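Local coordinates for betainyl-CoA thiolase (Pseudomonas putida, PDB 2HLJ), which probably transfers or hydrolyses acyl groups of acyl-CoA thioesters, as a member of the hotdog-fold thioesterase superfamily, at residues A26-A38 against H94-S108. Numbering follows the deposited sequence.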
loop_
_atom_site.group_PDB
_atom_site.type_symbol
_atom_site.label_atom_id
_atom_site.label_comp_id
_atom_site.label_asym_id
_atom_site.label_seq_id
_atom_site.Cartn_x
_atom_site.Cartn_y
_atom_site.Cartn_z
ATOM N N ALA A 26 -0.881 4.845 4.133
ATOM C CA ALA A 26 -0.015 3.691 4.410
ATOM C C ALA A 26 -0.508 2.854 5.603
ATOM O O ALA A 26 -0.237 1.649 5.702
ATOM C CB ALA A 26 1.411 4.147 4.629
ATOM N N PHE A 27 -1.219 3.508 6.520
ATOM C CA PHE A 27 -1.661 2.858 7.739
ATOM C C PHE A 27 -2.931 2.040 7.499
ATOM O O PHE A 27 -3.208 1.118 8.268
ATOM C CB PHE A 27 -1.787 3.843 8.902
ATOM C CG PHE A 27 -0.452 4.346 9.417
ATOM C CD1 PHE A 27 0.501 3.463 9.864
ATOM C CD2 PHE A 27 -0.144 5.702 9.412
ATOM C CE1 PHE A 27 1.742 3.920 10.308
ATOM C CE2 PHE A 27 1.076 6.159 9.837
ATOM C CZ PHE A 27 2.023 5.260 10.288
ATOM N N TYR A 28 -3.680 2.324 6.430
ATOM C CA TYR A 28 -4.724 1.353 6.005
ATOM C C TYR A 28 -4.017 0.045 5.642
ATOM O O TYR A 28 -4.419 -1.032 6.089
ATOM C CB TYR A 28 -5.475 1.798 4.775
ATOM C CG TYR A 28 -6.424 2.972 4.824
ATOM C CD1 TYR A 28 -5.951 4.267 4.836
ATOM C CD2 TYR A 28 -7.811 2.782 4.706
ATOM C CE1 TYR A 28 -6.812 5.329 4.812
ATOM C CE2 TYR A 28 -8.689 3.847 4.663
ATOM C CZ TYR A 28 -8.178 5.133 4.712
ATOM O OH TYR A 28 -9.018 6.239 4.664
ATOM N N LEU A 29 -2.935 0.150 4.862
ATOM C CA LEU A 29 -2.120 -1.020 4.498
ATOM C C LEU A 29 -1.433 -1.692 5.684
ATOM O O LEU A 29 -1.313 -2.905 5.694
ATOM C CB LEU A 29 -1.116 -0.701 3.378
ATOM C CG LEU A 29 -0.608 -1.879 2.542
ATOM C CD1 LEU A 29 -1.699 -2.503 1.631
ATOM C CD2 LEU A 29 0.583 -1.429 1.657
ATOM N N LEU A 30 -1.007 -0.930 6.699
ATOM C CA LEU A 30 -0.488 -1.528 7.916
ATOM C C LEU A 30 -1.507 -2.407 8.635
ATOM O O LEU A 30 -1.183 -3.529 9.083
ATOM C CB LEU A 30 0.066 -0.455 8.888
ATOM C CG LEU A 30 0.742 -1.043 10.116
ATOM C CD1 LEU A 30 1.908 -1.944 9.730
ATOM C CD2 LEU A 30 1.195 0.040 11.115
ATOM N N ILE A 31 -2.727 -1.897 8.774
ATOM C CA ILE A 31 -3.829 -2.658 9.385
ATOM C C ILE A 31 -4.063 -3.934 8.595
ATOM O O ILE A 31 -4.175 -5.012 9.161
ATOM C CB ILE A 31 -5.138 -1.816 9.421
ATOM C CG1 ILE A 31 -4.997 -0.635 10.363
ATOM C CG2 ILE A 31 -6.352 -2.688 9.738
ATOM C CD1 ILE A 31 -6.011 0.443 10.085
ATOM N N PHE A 32 -4.092 -3.842 7.270
ATOM C CA PHE A 32 -4.166 -5.064 6.472
ATOM C C PHE A 32 -2.963 -6.030 6.640
ATOM O O PHE A 32 -3.151 -7.256 6.629
ATOM C CB PHE A 32 -4.376 -4.745 4.978
ATOM C CG PHE A 32 -5.677 -4.065 4.641
ATOM C CD1 PHE A 32 -6.855 -4.308 5.338
ATOM C CD2 PHE A 32 -5.749 -3.263 3.492
ATOM C CE1 PHE A 32 -8.046 -3.706 4.951
ATOM C CE2 PHE A 32 -6.903 -2.612 3.154
ATOM C CZ PHE A 32 -8.070 -2.856 3.849
ATOM N N SER A 33 -1.749 -5.504 6.830
ATOM C CA SER A 33 -0.534 -6.343 7.060
ATOM C C SER A 33 -0.668 -7.157 8.335
ATOM O O SER A 33 -0.310 -8.334 8.381
ATOM C CB SER A 33 0.744 -5.474 7.161
ATOM O OG SER A 33 1.950 -6.200 6.871
ATOM N N TYR A 34 -1.139 -6.501 9.376
ATOM C CA TYR A 34 -1.401 -7.156 10.636
ATOM C C TYR A 34 -2.481 -8.211 10.453
ATOM O O TYR A 34 -2.397 -9.263 11.033
ATOM C CB TYR A 34 -1.839 -6.168 11.687
ATOM C CG TYR A 34 -0.785 -5.184 12.162
ATOM C CD1 TYR A 34 0.579 -5.489 12.134
ATOM C CD2 TYR A 34 -1.168 -3.971 12.701
ATOM C CE1 TYR A 34 1.528 -4.573 12.590
ATOM C CE2 TYR A 34 -0.238 -3.072 13.179
ATOM C CZ TYR A 34 1.106 -3.365 13.118
ATOM O OH TYR A 34 2.023 -2.436 13.590
ATOM N N ALA A 35 -3.462 -7.922 9.614
ATOM C CA ALA A 35 -4.502 -8.901 9.275
ATOM C C ALA A 35 -3.915 -10.138 8.591
ATOM O O ALA A 35 -4.332 -11.270 8.883
ATOM C CB ALA A 35 -5.568 -8.278 8.387
ATOM N N THR A 36 -2.984 -9.923 7.653
ATOM C CA THR A 36 -2.267 -11.028 6.978
ATOM C C THR A 36 -1.508 -11.864 8.009
ATOM O O THR A 36 -1.568 -13.091 7.998
ATOM C CB THR A 36 -1.282 -10.487 5.934
ATOM O OG1 THR A 36 -1.983 -9.778 4.906
ATOM C CG2 THR A 36 -0.462 -11.624 5.293
ATOM N N ASP A 37 -0.850 -11.203 8.959
ATOM C CA ASP A 37 -0.137 -11.936 10.009
ATOM C C ASP A 37 -1.088 -12.823 10.866
ATOM O O ASP A 37 -0.805 -13.986 11.182
ATOM C CB ASP A 37 0.645 -10.987 10.913
ATOM C CG ASP A 37 1.744 -10.219 10.181
ATOM O OD1 ASP A 37 2.053 -10.501 9.003
ATOM O OD2 ASP A 37 2.292 -9.291 10.801
ATOM N N ALA A 38 -2.195 -12.248 11.267
ATOM C CA ALA A 38 -3.219 -12.965 12.008
ATOM C C ALA A 38 -3.822 -14.121 11.213
ATOM O O ALA A 38 -4.153 -15.143 11.783
ATOM C CB ALA A 38 -4.325 -11.987 12.443
ATOM N N HIS A 94 -8.354 -8.198 1.350
ATOM C CA HIS A 94 -8.749 -7.626 2.620
ATOM C C HIS A 94 -9.696 -6.464 2.368
ATOM O O HIS A 94 -9.539 -5.729 1.384
ATOM C CB HIS A 94 -7.536 -7.058 3.376
ATOM C CG HIS A 94 -6.523 -8.067 3.806
ATOM N ND1 HIS A 94 -6.813 -9.118 4.656
ATOM C CD2 HIS A 94 -5.198 -8.148 3.542
ATOM C CE1 HIS A 94 -5.710 -9.807 4.879
ATOM N NE2 HIS A 94 -4.709 -9.213 4.251
ATOM N N SER A 95 -10.685 -6.303 3.238
ATOM C CA SER A 95 -11.554 -5.146 3.218
ATOM C C SER A 95 -11.639 -4.569 4.645
ATOM O O SER A 95 -11.476 -5.287 5.644
ATOM C CB SER A 95 -12.929 -5.471 2.613
ATOM O OG SER A 95 -13.578 -6.538 3.326
ATOM N N LEU A 96 -11.805 -3.259 4.726
ATOM C CA LEU A 96 -11.821 -2.555 6.003
ATOM C C LEU A 96 -13.218 -2.068 6.277
ATOM O O LEU A 96 -13.883 -1.556 5.388
ATOM C CB LEU A 96 -10.853 -1.373 6.022
ATOM C CG LEU A 96 -10.571 -0.708 7.389
ATOM C CD1 LEU A 96 -9.781 -1.587 8.342
ATOM C CD2 LEU A 96 -9.885 0.633 7.189
ATOM N N HIS A 97 -13.643 -2.192 7.538
ATOM C CA HIS A 97 -15.040 -1.964 7.925
ATOM C C HIS A 97 -15.134 -1.251 9.268
ATOM O O HIS A 97 -14.194 -1.307 10.092
ATOM C CB HIS A 97 -15.779 -3.317 8.064
ATOM C CG HIS A 97 -15.696 -4.182 6.841
ATOM N ND1 HIS A 97 -16.746 -4.344 5.966
ATOM C CD2 HIS A 97 -14.682 -4.933 6.356
ATOM C CE1 HIS A 97 -16.369 -5.127 4.970
ATOM N NE2 HIS A 97 -15.113 -5.493 5.179
ATOM N N ARG A 98 -16.295 -0.624 9.487
ATOM C CA ARG A 98 -16.683 -0.070 10.790
ATOM C C ARG A 98 -18.168 -0.287 11.023
ATOM O O ARG A 98 -18.924 -0.479 10.073
ATOM C CB ARG A 98 -16.371 1.416 10.889
ATOM C CG ARG A 98 -17.199 2.322 9.996
ATOM C CD ARG A 98 -16.754 3.770 10.206
ATOM N NE ARG A 98 -17.501 4.751 9.414
ATOM C CZ ARG A 98 -18.716 5.214 9.691
ATOM N NH1 ARG A 98 -19.405 4.785 10.741
ATOM N NH2 ARG A 98 -19.264 6.115 8.893
ATOM N N ALA A 99 -18.577 -0.265 12.293
ATOM C CA ALA A 99 -19.998 -0.469 12.646
ATOM C C ALA A 99 -20.859 0.672 12.137
ATOM O O ALA A 99 -20.441 1.843 12.143
ATOM C CB ALA A 99 -20.157 -0.605 14.170
ATOM N N GLY A 100 -22.051 0.327 11.673
ATOM C CA GLY A 100 -23.054 1.330 11.316
ATOM C C GLY A 100 -22.872 1.971 9.963
ATOM O O GLY A 100 -23.537 2.967 9.656
ATOM N N PHE A 101 -21.967 1.413 9.154
ATOM C CA PHE A 101 -21.707 1.923 7.811
ATOM C C PHE A 101 -21.491 0.709 6.945
ATOM O O PHE A 101 -20.524 0.003 7.125
ATOM C CB PHE A 101 -20.444 2.794 7.832
ATOM C CG PHE A 101 -20.162 3.483 6.531
ATOM C CD1 PHE A 101 -20.942 4.565 6.126
ATOM C CD2 PHE A 101 -19.129 3.046 5.703
ATOM C CE1 PHE A 101 -20.683 5.207 4.934
ATOM C CE2 PHE A 101 -18.865 3.682 4.500
ATOM C CZ PHE A 101 -19.642 4.761 4.114
ATOM N N ASP A 102 -22.406 0.440 6.027
ATOM C CA ASP A 102 -22.424 -0.846 5.353
ATOM C C ASP A 102 -21.896 -0.795 3.932
ATOM O O ASP A 102 -22.553 -1.288 3.012
ATOM C CB ASP A 102 -23.832 -1.489 5.402
ATOM C CG ASP A 102 -24.902 -0.650 4.738
ATOM O OD1 ASP A 102 -24.796 0.606 4.778
ATOM O OD2 ASP A 102 -25.860 -1.248 4.185
ATOM N N GLU A 103 -20.747 -0.144 3.749
ATOM C CA GLU A 103 -19.895 -0.339 2.564
ATOM C C GLU A 103 -18.431 -0.327 3.006
ATOM O O GLU A 103 -18.103 0.140 4.111
ATOM C CB GLU A 103 -20.158 0.710 1.488
ATOM C CG GLU A 103 -19.903 2.169 1.858
ATOM C CD GLU A 103 -20.316 3.162 0.737
ATOM O OE1 GLU A 103 -21.546 3.445 0.628
ATOM O OE2 GLU A 103 -19.408 3.678 -0.001
ATOM N N VAL A 104 -17.538 -0.864 2.188
ATOM C CA VAL A 104 -16.161 -0.913 2.630
ATOM C C VAL A 104 -15.545 0.490 2.674
ATOM O O VAL A 104 -15.841 1.351 1.854
ATOM C CB VAL A 104 -15.274 -1.880 1.821
ATOM C CG1 VAL A 104 -15.835 -3.300 1.918
ATOM C CG2 VAL A 104 -15.123 -1.418 0.373
ATOM N N LEU A 105 -14.674 0.681 3.657
ATOM C CA LEU A 105 -13.872 1.873 3.794
ATOM C C LEU A 105 -12.673 1.859 2.871
ATOM O O LEU A 105 -12.192 2.923 2.437
ATOM C CB LEU A 105 -13.375 1.979 5.242
ATOM C CG LEU A 105 -14.459 1.939 6.329
ATOM C CD1 LEU A 105 -13.846 2.010 7.700
ATOM C CD2 LEU A 105 -15.404 3.101 6.107
ATOM N N ALA A 106 -12.118 0.662 2.698
ATOM C CA ALA A 106 -10.985 0.401 1.816
ATOM C C ALA A 106 -10.933 -1.093 1.555
ATOM O O ALA A 106 -11.507 -1.873 2.311
ATOM C CB ALA A 106 -9.691 0.827 2.477
ATOM N N ALA A 107 -10.250 -1.473 0.488
ATOM C CA ALA A 107 -10.065 -2.887 0.096
ATOM C C ALA A 107 -8.691 -3.052 -0.565
ATOM O O ALA A 107 -8.175 -2.100 -1.195
ATOM C CB ALA A 107 -11.196 -3.311 -0.843
ATOM N N SER A 108 -8.083 -4.232 -0.440
ATOM C CA SER A 108 -6.789 -4.482 -1.046
ATOM C C SER A 108 -6.688 -5.897 -1.515
ATOM O O SER A 108 -6.951 -6.815 -0.737
ATOM C CB SER A 108 -5.667 -4.259 -0.008
ATOM O OG SER A 108 -4.412 -4.411 -0.633
#
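Phe32 CG lies anti to its carbonyl carbon (chi1 -64°), turning the ring toward strand 94-98, where the similarly placed His94 side chain runs past it in the opposite direction. The phenyl ring thereby takes the CB of His94 over one face, 3.8 Å from the ring centroid, while the carbonyl O of Tyr28 lies over the opposite face. The two rings are nearly parallel, at 16°, yet barely overlap, their centroids being 5.5 Å apart. Leu96 N meets the phenyl edge in plane, and Ser108 CB approaches CD2 of Phe32 at 3.6 Å. Beyond the phenyl, the imidazole reaches the next helical turn: NE2 of His94 and OG1 of Thr36 share a hydrogen bond of 2.9 Å at the imidazole edge, Ala35 CB packs off-centre against the ring, and ND1 bonds to Thr80 OG1, so both ring nitrogens are engaged, which should fix the rotation of the ring. Replacing Phe32 with an alanine would probably open a gap between helix and sheet and leave the CB of His94 without its aromatic cover. One turn before Phe32, Tyr28 CD2 touches Ala106 CB at 3.5 Å, and the hydroxyl of Tyr28 hydrogen-bonds to His68 O. The arrangement is that of the hotdog fold, whose antiparallel sheet wraps round a long helix, here 25-43: segment 26-38 runs at 115° to strand 94-98 (N-to-C directions), with Val78 of strand 75-85 and Ile64 of strand 57-66 also packing against Phe32.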